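Local coordinates for lipopolysaccharide biosynthesis protein wbpB (Thermus thermophilus, PDB 3O9Z) that probably catalyses an NAD-dependent sugar dehydrogenation in the biosynthesis of 2,3-diacetamido-2,3-dideoxy-D-mannuronic acid, and binds NAD and 2-oxoglutarate, at residues 193-207 with 286-300. Residues are numbered along the deposited sequence; the frame is centred on the assembly and turned at random.
Sequences AWLFGRALHVEVHAR and EAIRVAALLRTLPLS
Glu-286 and Arg-289, one helical turn apart, bind the backbone of Ala-199. Glu-286 OE1 accepts a hydrogen bond from Ala-199 N at 2.9 Å, from above the carboxylate plane, while Arg-289 NH2 gives an N-H to a lone pair of Ala-199 O at 3.0 Å. Arg-289 suits its place because it also holds Glu-286 side-on, NE to OE2 and NH2 to OE1, its chain bent at chi3 (75°). The guanidinium of Arg-198 lies flat on that of Arg-289, planes 7° apart, an overlap the nearby carboxylate probably makes tolerable. A methionine in place of Arg-289 would probably leave Ala-199 O without this donor and the Glu-286 carboxylate without its close charge partner.

At the far end Arg-207 NH2, with two N-H groups, donates one to each of two carbonyls, Leu-294 O and Leu-297 O, both at 2.7 Å and near the guanidinium plane, tying together the backbone there. Beyond it, Ser-300 N bonds Val-204 O at 2.9 Å.

Between these polar ends the branched aliphatic side chains suit close apolar packing: Leu-294 CD2 sits 3.8 Å from both Val-202 CG1 and Val-204 CB, and Leu-297 CD2 adjoins Val-202. The helix thus packs against edge strand 199-207 of the mixed sheet in the C-terminal alpha/beta domain of a Gfo/Idh/MocA oxidoreductase.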
loop_
_atom_site.group_PDB
_atom_site.type_symbol
_atom_site.label_atom_id
_atom_site.label_comp_id
_atom_site.label_asym_id
_atom_site.label_seq_id
_atom_site.Cartn_x
_atom_site.Cartn_y
_atom_site.Cartn_z
ATOM N N ALA A 193 -13.949 17.269 30.119
ATOM C CA ALA A 193 -12.804 17.603 30.962
ATOM C C ALA A 193 -12.629 19.114 31.023
ATOM O O ALA A 193 -12.321 19.687 32.086
ATOM C CB ALA A 193 -11.519 16.888 30.442
ATOM N N TRP A 194 -12.743 19.767 29.878
ATOM C CA TRP A 194 -12.651 21.233 29.802
ATOM C C TRP A 194 -13.709 21.930 30.668
ATOM O O TRP A 194 -13.388 22.879 31.408
ATOM C CB TRP A 194 -12.803 21.630 28.328
ATOM C CG TRP A 194 -12.752 23.073 27.988
ATOM C CD1 TRP A 194 -11.721 23.944 28.233
ATOM C CD2 TRP A 194 -13.706 23.777 27.183
ATOM N NE1 TRP A 194 -12.022 25.164 27.661
ATOM C CE2 TRP A 194 -13.208 25.075 26.978
ATOM C CE3 TRP A 194 -14.909 23.414 26.570
ATOM C CZ2 TRP A 194 -13.916 26.043 26.256
ATOM C CZ3 TRP A 194 -15.607 24.369 25.832
ATOM C CH2 TRP A 194 -15.103 25.670 25.685
ATOM N N LEU A 195 -14.956 21.458 30.620
ATOM C CA LEU A 195 -16.017 22.060 31.420
ATOM C C LEU A 195 -15.963 21.659 32.893
ATOM O O LEU A 195 -16.235 22.506 33.752
ATOM C CB LEU A 195 -17.375 21.657 30.866
ATOM C CG LEU A 195 -17.683 22.098 29.426
ATOM C CD1 LEU A 195 -19.022 21.484 28.995
ATOM C CD2 LEU A 195 -17.741 23.638 29.348
ATOM N N PHE A 196 -15.620 20.415 33.176
ATOM C CA PHE A 196 -15.923 19.815 34.479
ATOM C C PHE A 196 -14.738 19.195 35.196
ATOM O O PHE A 196 -14.882 18.654 36.298
ATOM C CB PHE A 196 -17.040 18.776 34.363
ATOM C CG PHE A 196 -18.314 19.293 33.764
ATOM C CD1 PHE A 196 -18.995 20.348 34.360
ATOM C CD2 PHE A 196 -18.842 18.723 32.617
ATOM C CE1 PHE A 196 -20.201 20.807 33.824
ATOM C CE2 PHE A 196 -20.021 19.153 32.074
ATOM C CZ PHE A 196 -20.716 20.216 32.666
ATOM N N GLY A 197 -13.556 19.242 34.602
ATOM C CA GLY A 197 -12.384 18.691 35.278
ATOM C C GLY A 197 -12.083 17.216 35.202
ATOM O O GLY A 197 -12.500 16.529 34.274
ATOM N N ARG A 198 -11.335 16.717 36.180
ATOM C CA ARG A 198 -10.731 15.408 36.112
ATOM C C ARG A 198 -11.774 14.356 36.464
ATOM O O ARG A 198 -12.655 14.582 37.324
ATOM C CB ARG A 198 -9.600 15.326 37.146
ATOM C CG ARG A 198 -8.780 14.028 37.118
ATOM C CD ARG A 198 -7.815 13.902 38.327
ATOM N NE ARG A 198 -7.075 12.642 38.289
ATOM C CZ ARG A 198 -5.930 12.472 37.634
ATOM N NH1 ARG A 198 -5.378 13.481 36.974
ATOM N NH2 ARG A 198 -5.326 11.291 37.640
ATOM N N ALA A 199 -11.652 13.180 35.871
ATOM C CA ALA A 199 -12.536 12.089 36.173
ATOM C C ALA A 199 -12.091 11.314 37.408
ATOM O O ALA A 199 -11.037 10.649 37.433
ATOM C CB ALA A 199 -12.685 11.144 34.964
ATOM N N LEU A 200 -12.938 11.341 38.426
ATOM C CA LEU A 200 -12.669 10.571 39.640
ATOM C C LEU A 200 -13.062 9.117 39.513
ATOM O O LEU A 200 -12.492 8.249 40.164
ATOM C CB LEU A 200 -13.466 11.236 40.779
ATOM C CG LEU A 200 -13.310 12.752 40.930
ATOM C CD1 LEU A 200 -14.136 13.204 42.140
ATOM C CD2 LEU A 200 -11.840 13.120 41.143
ATOM N N HIS A 201 -14.042 8.824 38.666
ATOM C CA HIS A 201 -14.550 7.470 38.518
ATOM C C HIS A 201 -15.041 7.324 37.092
ATOM O O HIS A 201 -15.655 8.234 36.543
ATOM C CB HIS A 201 -15.701 7.228 39.509
ATOM C CG HIS A 201 -16.407 5.918 39.336
ATOM N ND1 HIS A 201 -15.806 4.702 39.583
ATOM C CD2 HIS A 201 -17.700 5.642 39.043
ATOM C CE1 HIS A 201 -16.683 3.730 39.401
ATOM N NE2 HIS A 201 -17.841 4.276 39.076
ATOM N N VAL A 202 -14.710 6.201 36.465
ATOM C CA VAL A 202 -15.160 5.935 35.096
ATOM C C VAL A 202 -15.815 4.563 35.015
ATOM O O VAL A 202 -15.311 3.605 35.637
ATOM C CB VAL A 202 -13.947 5.875 34.140
ATOM C CG1 VAL A 202 -14.429 5.544 32.713
ATOM C CG2 VAL A 202 -13.241 7.209 34.128
ATOM N N GLU A 203 -16.951 4.450 34.328
ATOM C CA GLU A 203 -17.618 3.161 34.083
ATOM C C GLU A 203 -17.941 3.024 32.601
ATOM O O GLU A 203 -18.282 4.005 31.945
ATOM C CB GLU A 203 -18.987 3.049 34.786
ATOM C CG GLU A 203 -18.893 3.273 36.257
ATOM C CD GLU A 203 -20.210 3.224 36.988
ATOM O OE1 GLU A 203 -21.303 2.983 36.427
ATOM O OE2 GLU A 203 -20.144 3.482 38.201
ATOM N N VAL A 204 -17.916 1.799 32.085
ATOM C CA VAL A 204 -18.398 1.550 30.731
ATOM C C VAL A 204 -19.465 0.482 30.820
ATOM O O VAL A 204 -19.262 -0.537 31.528
ATOM C CB VAL A 204 -17.257 1.205 29.771
ATOM C CG1 VAL A 204 -16.506 -0.044 30.228
ATOM C CG2 VAL A 204 -17.801 0.971 28.377
ATOM N N HIS A 205 -20.612 0.729 30.179
ATOM C CA HIS A 205 -21.795 -0.120 30.308
ATOM C C HIS A 205 -22.113 -0.915 29.044
ATOM O O HIS A 205 -22.829 -1.922 29.100
ATOM C CB HIS A 205 -23.025 0.739 30.637
ATOM C CG HIS A 205 -22.870 1.547 31.881
ATOM N ND1 HIS A 205 -23.510 2.761 32.055
ATOM C CD2 HIS A 205 -22.147 1.325 33.004
ATOM C CE1 HIS A 205 -23.176 3.250 33.233
ATOM N NE2 HIS A 205 -22.357 2.401 33.832
ATOM N N ALA A 206 -21.607 -0.428 27.911
ATOM C CA ALA A 206 -21.884 -1.062 26.598
ATOM C C ALA A 206 -20.678 -0.788 25.748
ATOM O O ALA A 206 -20.117 0.302 25.746
ATOM C CB ALA A 206 -23.141 -0.478 25.921
ATOM N N ARG A 207 -20.234 -1.802 25.010
ATOM C CA ARG A 207 -19.066 -1.582 24.163
ATOM C C ARG A 207 -19.012 -2.525 22.974
ATOM O O ARG A 207 -18.412 -3.609 23.095
ATOM C CB ARG A 207 -17.768 -1.652 24.997
ATOM C CG ARG A 207 -16.480 -1.688 24.190
ATOM C CD ARG A 207 -15.512 -2.555 24.935
ATOM N NE ARG A 207 -14.784 -1.718 25.871
ATOM C CZ ARG A 207 -14.603 -2.005 27.154
ATOM N NH1 ARG A 207 -15.121 -3.110 27.685
ATOM N NH2 ARG A 207 -13.878 -1.164 27.877
ATOM N N GLU A 286 -6.083 15.104 29.972
ATOM C CA GLU A 286 -7.118 14.416 30.729
ATOM C C GLU A 286 -8.046 13.538 29.889
ATOM O O GLU A 286 -8.325 12.404 30.243
ATOM C CB GLU A 286 -7.934 15.424 31.518
ATOM C CG GLU A 286 -9.135 14.800 32.269
ATOM C CD GLU A 286 -8.816 13.750 33.309
ATOM O OE1 GLU A 286 -9.748 13.034 33.754
ATOM O OE2 GLU A 286 -7.638 13.581 33.709
ATOM N N ALA A 287 -8.467 14.066 28.740
ATOM C CA ALA A 287 -9.344 13.247 27.899
ATOM C C ALA A 287 -8.641 12.049 27.298
ATOM O O ALA A 287 -9.211 10.991 27.189
ATOM C CB ALA A 287 -9.919 14.118 26.785
ATOM N N ILE A 288 -7.336 12.221 27.039
ATOM C CA ILE A 288 -6.547 11.057 26.643
ATOM C C ILE A 288 -6.397 9.952 27.707
ATOM O O ILE A 288 -6.492 8.766 27.453
ATOM C CB ILE A 288 -5.176 11.541 26.088
ATOM C CG1 ILE A 288 -5.400 12.191 24.704
ATOM C CG2 ILE A 288 -4.200 10.386 25.941
ATOM C CD1 ILE A 288 -4.286 13.101 24.310
ATOM N N ARG A 289 -6.298 10.411 28.960
ATOM C CA ARG A 289 -6.237 9.468 30.068
ATOM C C ARG A 289 -7.549 8.686 30.213
ATOM O O ARG A 289 -7.553 7.477 30.343
ATOM C CB ARG A 289 -5.896 10.224 31.355
ATOM C CG ARG A 289 -5.811 9.296 32.536
ATOM C CD ARG A 289 -5.652 10.109 33.835
ATOM N NE ARG A 289 -6.900 10.763 34.273
ATOM C CZ ARG A 289 -7.776 10.199 35.091
ATOM N NH1 ARG A 289 -7.592 8.960 35.535
ATOM N NH2 ARG A 289 -8.881 10.874 35.380
ATOM N N VAL A 290 -8.673 9.401 30.092
ATOM C CA VAL A 290 -9.976 8.751 30.128
ATOM C C VAL A 290 -10.220 7.762 28.986
ATOM O O VAL A 290 -10.588 6.594 29.164
ATOM C CB VAL A 290 -11.106 9.797 30.109
ATOM C CG1 VAL A 290 -12.464 9.114 30.059
ATOM C CG2 VAL A 290 -11.007 10.711 31.321
ATOM N N ALA A 291 -9.915 8.234 27.776
ATOM C CA ALA A 291 -10.084 7.365 26.637
ATOM C C ALA A 291 -9.206 6.123 26.688
ATOM O O ALA A 291 -9.619 4.997 26.331
ATOM C CB ALA A 291 -9.877 8.146 25.335
ATOM N N ALA A 292 -7.978 6.335 27.163
ATOM C CA ALA A 292 -7.086 5.171 27.254
ATOM C C ALA A 292 -7.549 4.121 28.278
ATOM O O ALA A 292 -7.523 2.913 27.993
ATOM C CB ALA A 292 -5.657 5.647 27.584
ATOM N N LEU A 293 -8.058 4.599 29.420
ATOM C CA LEU A 293 -8.643 3.713 30.433
ATOM C C LEU A 293 -9.736 2.843 29.850
ATOM O O LEU A 293 -9.838 1.636 30.108
ATOM C CB LEU A 293 -9.234 4.529 31.581
ATOM C CG LEU A 293 -8.353 5.207 32.618
ATOM C CD1 LEU A 293 -9.166 6.087 33.562
ATOM C CD2 LEU A 293 -7.621 4.087 33.379
ATOM N N LEU A 294 -10.578 3.495 29.044
ATOM C CA LEU A 294 -11.719 2.834 28.436
ATOM C C LEU A 294 -11.371 1.697 27.472
ATOM O O LEU A 294 -12.238 0.881 27.134
ATOM C CB LEU A 294 -12.587 3.893 27.746
ATOM C CG LEU A 294 -13.476 4.725 28.671
ATOM C CD1 LEU A 294 -14.124 5.901 27.913
ATOM C CD2 LEU A 294 -14.558 3.798 29.290
ATOM N N ARG A 295 -10.130 1.625 26.981
ATOM C CA ARG A 295 -9.781 0.477 26.132
ATOM C C ARG A 295 -9.793 -0.868 26.825
ATOM O O ARG A 295 -10.013 -1.906 26.203
ATOM C CB ARG A 295 -8.419 0.662 25.438
ATOM C CG ARG A 295 -8.378 1.905 24.594
ATOM C CD ARG A 295 -7.007 2.189 23.946
ATOM N NE ARG A 295 -7.111 3.523 23.424
ATOM C CZ ARG A 295 -6.226 4.498 23.607
ATOM N NH1 ARG A 295 -5.045 4.232 24.224
ATOM N NH2 ARG A 295 -6.463 5.712 23.168
ATOM N N THR A 296 -9.503 -0.864 28.120
ATOM C CA THR A 296 -9.383 -2.124 28.834
ATOM C C THR A 296 -10.294 -2.170 30.048
ATOM O O THR A 296 -10.373 -3.203 30.713
ATOM C CB THR A 296 -7.938 -2.357 29.308
ATOM O OG1 THR A 296 -7.478 -1.208 30.019
ATOM C CG2 THR A 296 -7.028 -2.624 28.104
ATOM N N LEU A 297 -10.976 -1.071 30.367
ATOM C CA LEU A 297 -11.866 -1.123 31.532
ATOM C C LEU A 297 -12.933 -2.221 31.345
ATOM O O LEU A 297 -13.660 -2.242 30.356
ATOM C CB LEU A 297 -12.540 0.243 31.715
ATOM C CG LEU A 297 -13.371 0.358 32.992
ATOM C CD1 LEU A 297 -12.433 0.329 34.222
ATOM C CD2 LEU A 297 -14.089 1.693 32.867
ATOM N N PRO A 298 -13.081 -3.129 32.335
ATOM C CA PRO A 298 -14.162 -4.089 32.222
ATOM C C PRO A 298 -15.535 -3.439 32.237
ATOM O O PRO A 298 -15.742 -2.445 32.950
ATOM C CB PRO A 298 -13.980 -4.989 33.453
ATOM C CG PRO A 298 -12.523 -4.816 33.826
ATOM C CD PRO A 298 -12.219 -3.373 33.507
ATOM N N LEU A 299 -16.435 -4.020 31.459
ATOM C CA LEU A 299 -17.849 -3.683 31.491
ATOM C C LEU A 299 -18.435 -3.859 32.881
ATOM O O LEU A 299 -18.121 -4.799 33.628
ATOM C CB LEU A 299 -18.646 -4.525 30.493
ATOM C CG LEU A 299 -18.501 -4.145 29.023
ATOM C CD1 LEU A 299 -19.047 -5.265 28.123
ATOM C CD2 LEU A 299 -19.242 -2.845 28.704
ATOM N N SER A 300 -19.277 -2.911 33.266
ATOM C CA SER A 300 -20.042 -3.085 34.484
ATOM C C SER A 300 -21.532 -2.854 34.275
ATOM O O SER A 300 -21.959 -2.279 33.271
ATOM C CB SER A 300 -19.502 -2.139 35.541
ATOM O OG SER A 300 -19.688 -0.783 35.169
HETATM O O HOH W 1 -12.328 14.101 32.672
HETATM O O HOH W 2 -9.607 8.173 37.569
HETATM O O HOH W 3 -17.098 -0.286 34.021
HETATM O O HOH W 4 -14.460 1.446 25.395
#